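Local coordinates for putative D-alanine N-acetyltransferase of GNAT family (Desulfovibrio desulfuricans subsp. desulfuricans, PDB 2R7H), which probably transfers an acyl group, most likely acetyl from acetyl-coenzyme A, to an acceptor amine, at residues G67-F72 with Y85-A90; G93-Y98 with R124-R129. One frame throughout, in Å; residues are numbered along the deposited sequence.

The centres of contacts 1 and 2 lie about 8 Å apart, and the two show different ways of holding a GNAT sheet together. Contact 1 lies nearer the middle of the chain and joins the strands of the hairpin 69-75/78-87, so one antiparallel backbone pair and an aromatic side chain do the work. Contact 2, closer to the surface, belongs to the beta-alpha-beta unit that follows, where the end of helix 111-125 meets the start of strand 94-102; glycines, hydroxyls and one backbone bond take the place of strand pairing. Strands 78-87 and 94-102 are sheet neighbours, and the contacts meet where Thr88 OG1 lies 2.9 Å from Asp96 OD2, a probable hydrogen bond. Both also touch the second subunit.

Contact 1. Residues G67-F72 with Y85-A90; sequences GYHFVF and YGPTPA
His69 and Tyr85 form an antiparallel hydrogen-bonded pair, and the axes of strand segments 69-72 and 85-87 make an angle of 150°. His69 N donates to Tyr85 O at 2.7 Å. Tyr85 N returns a bond to His69 O at 2.9 Å. Both side chains rise from the same face of the sheet. The CB of His69 sits over one face of the phenol, 3.7 Å from the Tyr85 ring centroid, in a CH-pi contact displaced toward the rim. The two rings are nearly parallel but slid apart, hardly overlapping. Tyr85 CG is wedged between its own backbone N and carbonyl carbon (chi1 74°), which swings the phenol across the pair toward Val71, whose CG2 approaches CE1 of Tyr85. This is the open end of the hairpin formed by strands 69-75 and 78-87 in the GNAT sheet, and helix 111-125 packs on Tyr85 through Val119 and Val123. Beyond the pair, Gly86 CA makes a CA-H...O contact of 3.4 Å with Gly67 O. A water donates to Gly67 O and to Pro87 O, bridging the two chain segments just beyond the His69-Tyr85 pair. A second water joins Tyr85 OH to Phe70 O, the latter bond weak.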
loop_
_atom_site.group_PDB
_atom_site.type_symbol
_atom_site.label_atom_id
_atom_site.label_comp_id
_atom_site.label_asym_id
_atom_site.label_seq_id
_atom_site.Cartn_x
_atom_site.Cartn_y
_atom_site.Cartn_z
ATOM N N GLY B 67 3.971 12.372 3.714
ATOM C CA GLY B 67 2.970 11.979 2.721
ATOM C C GLY B 67 1.562 11.733 3.252
ATOM O O GLY B 67 0.759 11.081 2.578
ATOM N N TYR B 68 1.277 12.241 4.450
ATOM C CA TYR B 68 -0.023 12.105 5.089
ATOM C C TYR B 68 -0.562 13.525 5.281
ATOM O O TYR B 68 0.060 14.347 5.936
ATOM C CB TYR B 68 0.055 11.356 6.426
ATOM C CG TYR B 68 0.592 9.967 6.258
ATOM C CD1 TYR B 68 -0.126 9.051 5.512
ATOM C CD2 TYR B 68 1.776 9.556 6.858
ATOM C CE1 TYR B 68 0.323 7.770 5.298
ATOM C CE2 TYR B 68 2.257 8.251 6.651
ATOM C CZ TYR B 68 1.508 7.369 5.855
ATOM O OH TYR B 68 1.898 6.070 5.610
ATOM N N HIS B 69 -1.726 13.772 4.695
ATOM C CA HIS B 69 -2.427 15.033 4.742
ATOM C C HIS B 69 -3.710 14.826 5.515
ATOM O O HIS B 69 -4.251 13.713 5.558
ATOM C CB HIS B 69 -2.711 15.486 3.323
ATOM C CG HIS B 69 -1.473 15.711 2.530
ATOM N ND1 HIS B 69 -0.952 16.966 2.322
ATOM C CD2 HIS B 69 -0.600 14.840 1.972
ATOM C CE1 HIS B 69 0.155 16.863 1.604
ATOM N NE2 HIS B 69 0.394 15.584 1.383
ATOM N N PHE B 70 -4.205 15.924 6.073
ATOM C CA PHE B 70 -5.380 15.940 6.929
ATOM C C PHE B 70 -6.312 17.112 6.687
ATOM O O PHE B 70 -5.852 18.185 6.307
ATOM C CB PHE B 70 -4.900 16.105 8.394
ATOM C CG PHE B 70 -4.038 14.988 8.881
ATOM C CD1 PHE B 70 -2.666 15.026 8.723
ATOM C CD2 PHE B 70 -4.607 13.874 9.443
ATOM C CE1 PHE B 70 -1.862 13.968 9.136
ATOM C CE2 PHE B 70 -3.813 12.820 9.846
ATOM C CZ PHE B 70 -2.437 12.873 9.687
ATOM N N VAL B 71 -7.617 16.877 6.889
ATOM C CA VAL B 71 -8.651 17.958 6.869
ATOM C C VAL B 71 -9.409 17.692 8.177
ATOM O O VAL B 71 -10.010 16.626 8.331
ATOM C CB VAL B 71 -9.672 17.926 5.697
ATOM C CG1 VAL B 71 -10.673 19.086 5.884
ATOM C CG2 VAL B 71 -8.989 17.988 4.313
ATOM N N PHE B 72 -9.293 18.598 9.146
ATOM C CA PHE B 72 -9.960 18.471 10.439
ATOM C C PHE B 72 -11.208 19.355 10.471
ATOM O O PHE B 72 -11.107 20.523 10.146
ATOM C CB PHE B 72 -9.027 18.935 11.571
ATOM C CG PHE B 72 -7.690 18.228 11.606
ATOM C CD1 PHE B 72 -7.599 16.933 12.062
ATOM C CD2 PHE B 72 -6.527 18.873 11.200
ATOM C CE1 PHE B 72 -6.387 16.282 12.102
ATOM C CE2 PHE B 72 -5.309 18.239 11.257
ATOM C CZ PHE B 72 -5.239 16.930 11.711
ATOM N N TYR B 85 -5.516 11.446 4.316
ATOM C CA TYR B 85 -5.294 11.020 2.934
ATOM C C TYR B 85 -3.877 11.350 2.477
ATOM O O TYR B 85 -3.141 12.003 3.172
ATOM C CB TYR B 85 -6.339 11.701 2.006
ATOM C CG TYR B 85 -6.084 13.150 1.759
ATOM C CD1 TYR B 85 -6.471 14.121 2.654
ATOM C CD2 TYR B 85 -5.382 13.549 0.618
ATOM C CE1 TYR B 85 -6.177 15.439 2.404
ATOM C CE2 TYR B 85 -5.112 14.823 0.362
ATOM C CZ TYR B 85 -5.494 15.773 1.245
ATOM O OH TYR B 85 -5.166 17.056 0.947
ATOM N N GLY B 86 -3.500 10.905 1.278
ATOM C CA GLY B 86 -2.157 11.212 0.810
ATOM C C GLY B 86 -1.849 10.714 -0.571
ATOM O O GLY B 86 -2.576 9.895 -1.111
ATOM N N PRO B 87 -0.766 11.242 -1.181
ATOM C CA PRO B 87 -0.473 10.713 -2.517
ATOM C C PRO B 87 0.000 9.264 -2.487
ATOM O O PRO B 87 0.715 8.833 -1.575
ATOM C CB PRO B 87 0.645 11.607 -3.012
ATOM C CG PRO B 87 1.374 12.029 -1.731
ATOM C CD PRO B 87 0.208 12.265 -0.783
ATOM N N THR B 88 -0.423 8.488 -3.471
ATOM C CA THR B 88 -0.010 7.104 -3.520
ATOM C C THR B 88 1.463 7.014 -3.991
ATOM O O THR B 88 1.812 7.615 -5.013
ATOM C CB THR B 88 -0.863 6.335 -4.505
ATOM O OG1 THR B 88 -2.244 6.563 -4.167
ATOM C CG2 THR B 88 -0.545 4.878 -4.412
ATOM N N PRO B 89 2.326 6.320 -3.230
ATOM C CA PRO B 89 3.707 6.176 -3.645
ATOM C C PRO B 89 3.850 5.583 -5.032
ATOM O O PRO B 89 3.020 4.773 -5.442
ATOM C CB PRO B 89 4.280 5.166 -2.629
ATOM C CG PRO B 89 3.441 5.277 -1.432
ATOM C CD PRO B 89 2.090 5.717 -1.893
ATOM N N ALA B 90 4.861 6.042 -5.755
ATOM C CA ALA B 90 5.202 5.562 -7.085
ATOM C C ALA B 90 4.139 5.803 -8.151
ATOM O O ALA B 90 4.011 5.015 -9.068
ATOM C CB ALA B 90 5.560 4.043 -6.991
HETATM O O HOH W 1 0.473 8.757 1.016
HETATM O O HOH W 2 -5.154 18.548 2.978
#

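Contact 2. Residues G93-Y98 with R124-R129; sequences GTYDLY and RLTGGR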
loop_
_atom_site.group_PDB
_atom_site.type_symbol
_atom_site.label_atom_id
_atom_site.label_comp_id
_atom_site.label_asym_id
_atom_site.label_seq_id
_atom_site.Cartn_x
_atom_site.Cartn_y
_atom_site.Cartn_z
ATOM N N GLY B 93 -0.355 11.668 -9.784
ATOM C CA GLY B 93 -1.764 12.049 -9.693
ATOM C C GLY B 93 -2.767 11.094 -9.075
ATOM O O GLY B 93 -3.978 11.294 -9.253
ATOM N N THR B 94 -2.296 10.058 -8.379
ATOM C CA THR B 94 -3.183 9.113 -7.697
ATOM C C THR B 94 -3.006 9.332 -6.199
ATOM O O THR B 94 -1.885 9.511 -5.752
ATOM C CB THR B 94 -2.914 7.676 -8.084
ATOM O OG1 THR B 94 -3.180 7.536 -9.480
ATOM C CG2 THR B 94 -3.864 6.710 -7.378
ATOM N N TYR B 95 -4.117 9.323 -5.482
ATOM C CA TYR B 95 -4.173 9.554 -4.044
ATOM C C TYR B 95 -5.022 8.478 -3.362
ATOM O O TYR B 95 -5.923 7.945 -3.953
ATOM C CB TYR B 95 -4.825 10.935 -3.771
ATOM C CG TYR B 95 -3.933 12.089 -4.154
ATOM C CD1 TYR B 95 -3.761 12.457 -5.488
ATOM C CD2 TYR B 95 -3.241 12.791 -3.193
ATOM C CE1 TYR B 95 -2.880 13.480 -5.844
ATOM C CE2 TYR B 95 -2.375 13.793 -3.527
ATOM C CZ TYR B 95 -2.206 14.145 -4.848
ATOM O OH TYR B 95 -1.349 15.165 -5.168
ATOM N N ASP B 96 -4.707 8.226 -2.113
ATOM C CA ASP B 96 -5.473 7.325 -1.289
ATOM C C ASP B 96 -6.164 8.061 -0.151
ATOM O O ASP B 96 -5.538 8.863 0.518
ATOM C CB ASP B 96 -4.605 6.268 -0.666
ATOM C CG ASP B 96 -4.187 5.210 -1.664
ATOM O OD1 ASP B 96 -5.047 4.468 -2.173
ATOM O OD2 ASP B 96 -2.989 5.083 -1.840
ATOM N N LEU B 97 -7.464 7.818 0.008
ATOM C CA LEU B 97 -8.213 8.331 1.159
ATOM C C LEU B 97 -8.048 7.210 2.191
ATOM O O LEU B 97 -8.543 6.125 1.968
ATOM C CB LEU B 97 -9.723 8.492 0.843
ATOM C CG LEU B 97 -10.611 8.979 2.026
ATOM C CD1 LEU B 97 -10.206 10.401 2.575
ATOM C CD2 LEU B 97 -12.078 8.965 1.549
ATOM N N TYR B 98 -7.337 7.458 3.286
ATOM C CA TYR B 98 -7.088 6.452 4.340
ATOM C C TYR B 98 -8.387 6.239 5.135
ATOM O O TYR B 98 -8.854 5.101 5.228
ATOM C CB TYR B 98 -5.784 6.797 5.117
ATOM C CG TYR B 98 -4.562 6.924 4.148
ATOM C CD1 TYR B 98 -4.215 5.863 3.320
ATOM C CD2 TYR B 98 -3.719 8.050 4.116
ATOM C CE1 TYR B 98 -3.135 5.936 2.407
ATOM C CE2 TYR B 98 -2.601 8.135 3.195
ATOM C CZ TYR B 98 -2.317 7.063 2.336
ATOM O OH TYR B 98 -1.231 7.034 1.396
ATOM N N ARG B 124 -7.598 17.777 -6.141
ATOM C CA ARG B 124 -7.694 18.479 -7.410
ATOM C C ARG B 124 -6.629 19.593 -7.549
ATOM O O ARG B 124 -5.979 19.695 -8.596
ATOM C CB ARG B 124 -9.063 19.094 -7.594
ATOM C CG ARG B 124 -10.085 18.116 -7.990
ATOM C CD ARG B 124 -11.501 18.688 -7.994
ATOM N NE ARG B 124 -12.410 17.708 -8.606
ATOM C CZ ARG B 124 -13.746 17.742 -8.559
ATOM N NH1 ARG B 124 -14.421 18.612 -7.791
ATOM N NH2 ARG B 124 -14.413 16.786 -9.208
ATOM N N LEU B 125 -6.445 20.400 -6.513
ATOM C CA LEU B 125 -5.435 21.481 -6.568
ATOM C C LEU B 125 -3.995 21.089 -6.813
ATOM O O LEU B 125 -3.245 21.856 -7.399
ATOM C CB LEU B 125 -5.470 22.394 -5.335
ATOM C CG LEU B 125 -6.442 23.565 -5.427
ATOM C CD1 LEU B 125 -7.840 23.124 -5.869
ATOM C CD2 LEU B 125 -6.446 24.315 -4.113
ATOM N N THR B 126 -3.609 19.909 -6.371
ATOM C CA THR B 126 -2.258 19.435 -6.533
ATOM C C THR B 126 -2.110 18.655 -7.815
ATOM O O THR B 126 -1.085 18.044 -8.013
ATOM C CB THR B 126 -1.837 18.592 -5.326
ATOM O OG1 THR B 126 -2.737 17.495 -5.177
ATOM C CG2 THR B 126 -1.906 19.419 -4.071
ATOM N N GLY B 127 -3.127 18.676 -8.683
ATOM C CA GLY B 127 -3.102 17.994 -9.966
ATOM C C GLY B 127 -3.561 16.553 -9.982
ATOM O O GLY B 127 -3.332 15.852 -10.975
ATOM N N GLY B 128 -4.254 16.106 -8.938
ATOM C CA GLY B 128 -4.698 14.724 -8.881
ATOM C C GLY B 128 -5.786 14.369 -9.873
ATOM O O GLY B 128 -6.631 15.204 -10.206
ATOM N N ARG B 129 -5.715 13.131 -10.366
ATOM C CA ARG B 129 -6.654 12.542 -11.296
ATOM C C ARG B 129 -7.582 11.566 -10.602
ATOM O O ARG B 129 -8.746 11.496 -10.962
ATOM C CB ARG B 129 -5.885 11.715 -12.352
ATOM C CG ARG B 129 -4.793 12.470 -13.098
ATOM C CD ARG B 129 -3.909 11.582 -13.994
ATOM N NE ARG B 129 -3.220 10.540 -13.227
ATOM C CZ ARG B 129 -3.554 9.252 -13.191
ATOM N NH1 ARG B 129 -4.560 8.764 -13.907
ATOM N NH2 ARG B 129 -2.855 8.424 -12.449
HETATM O O HOH W 3 -1.016 15.199 -8.211
#
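The phenolic oxygen of Tyr95 is met by two groups: Thr126 OG1 at 2.7 Å from Tyr95 OH, and a water that lies in the plane of the ring at its edge. The setting is the beta-alpha-beta crossover of strand 94-102, helix 111-125 and strand 130-136, at the point where the chain leaves the helix for the third element. That water also donates to Thr126 O, so the hydroxyl and the carbonyl of one threonine are both tied to the phenol, one directly and one through solvent. Thr126 OG1 is also hydrogen-bonded to Val123 O, in the last turn of the helix. A Schellman motif ends the helix: Gly127, the C-prime residue, has positive phi and donates its N to Arg124 O, while Gly128 N reaches back to Val123 O. Gly128 then passes close beside the phenol, its CA 3.8 Å from Tyr95 CE1. Gly93, also with positive phi, comes close to the turn, its CA 4.1 Å from that of Gly128. The carbonyl oxygen of Gly93 accepts Arg129 N at 2.8 Å, in the carbonyl plane and on a lone pair, just ahead of the parallel pairing of strands 94-102 and 130-136, in which Tyr95 bonds to Leu130 and Phe132. In the Arg129 side chain, the bend at chi3 (-60°) turns the guanidinium back past Gly93 CA, and NH2 bonds to Glu92 O, while NH1 reaches Ala161 O of the second subunit. Thr94 OG1 is bonded to Phe162 O of that same subunit; it lies 3.1 Å from Arg129 NH2, but at an angle too poor for a hydrogen bond.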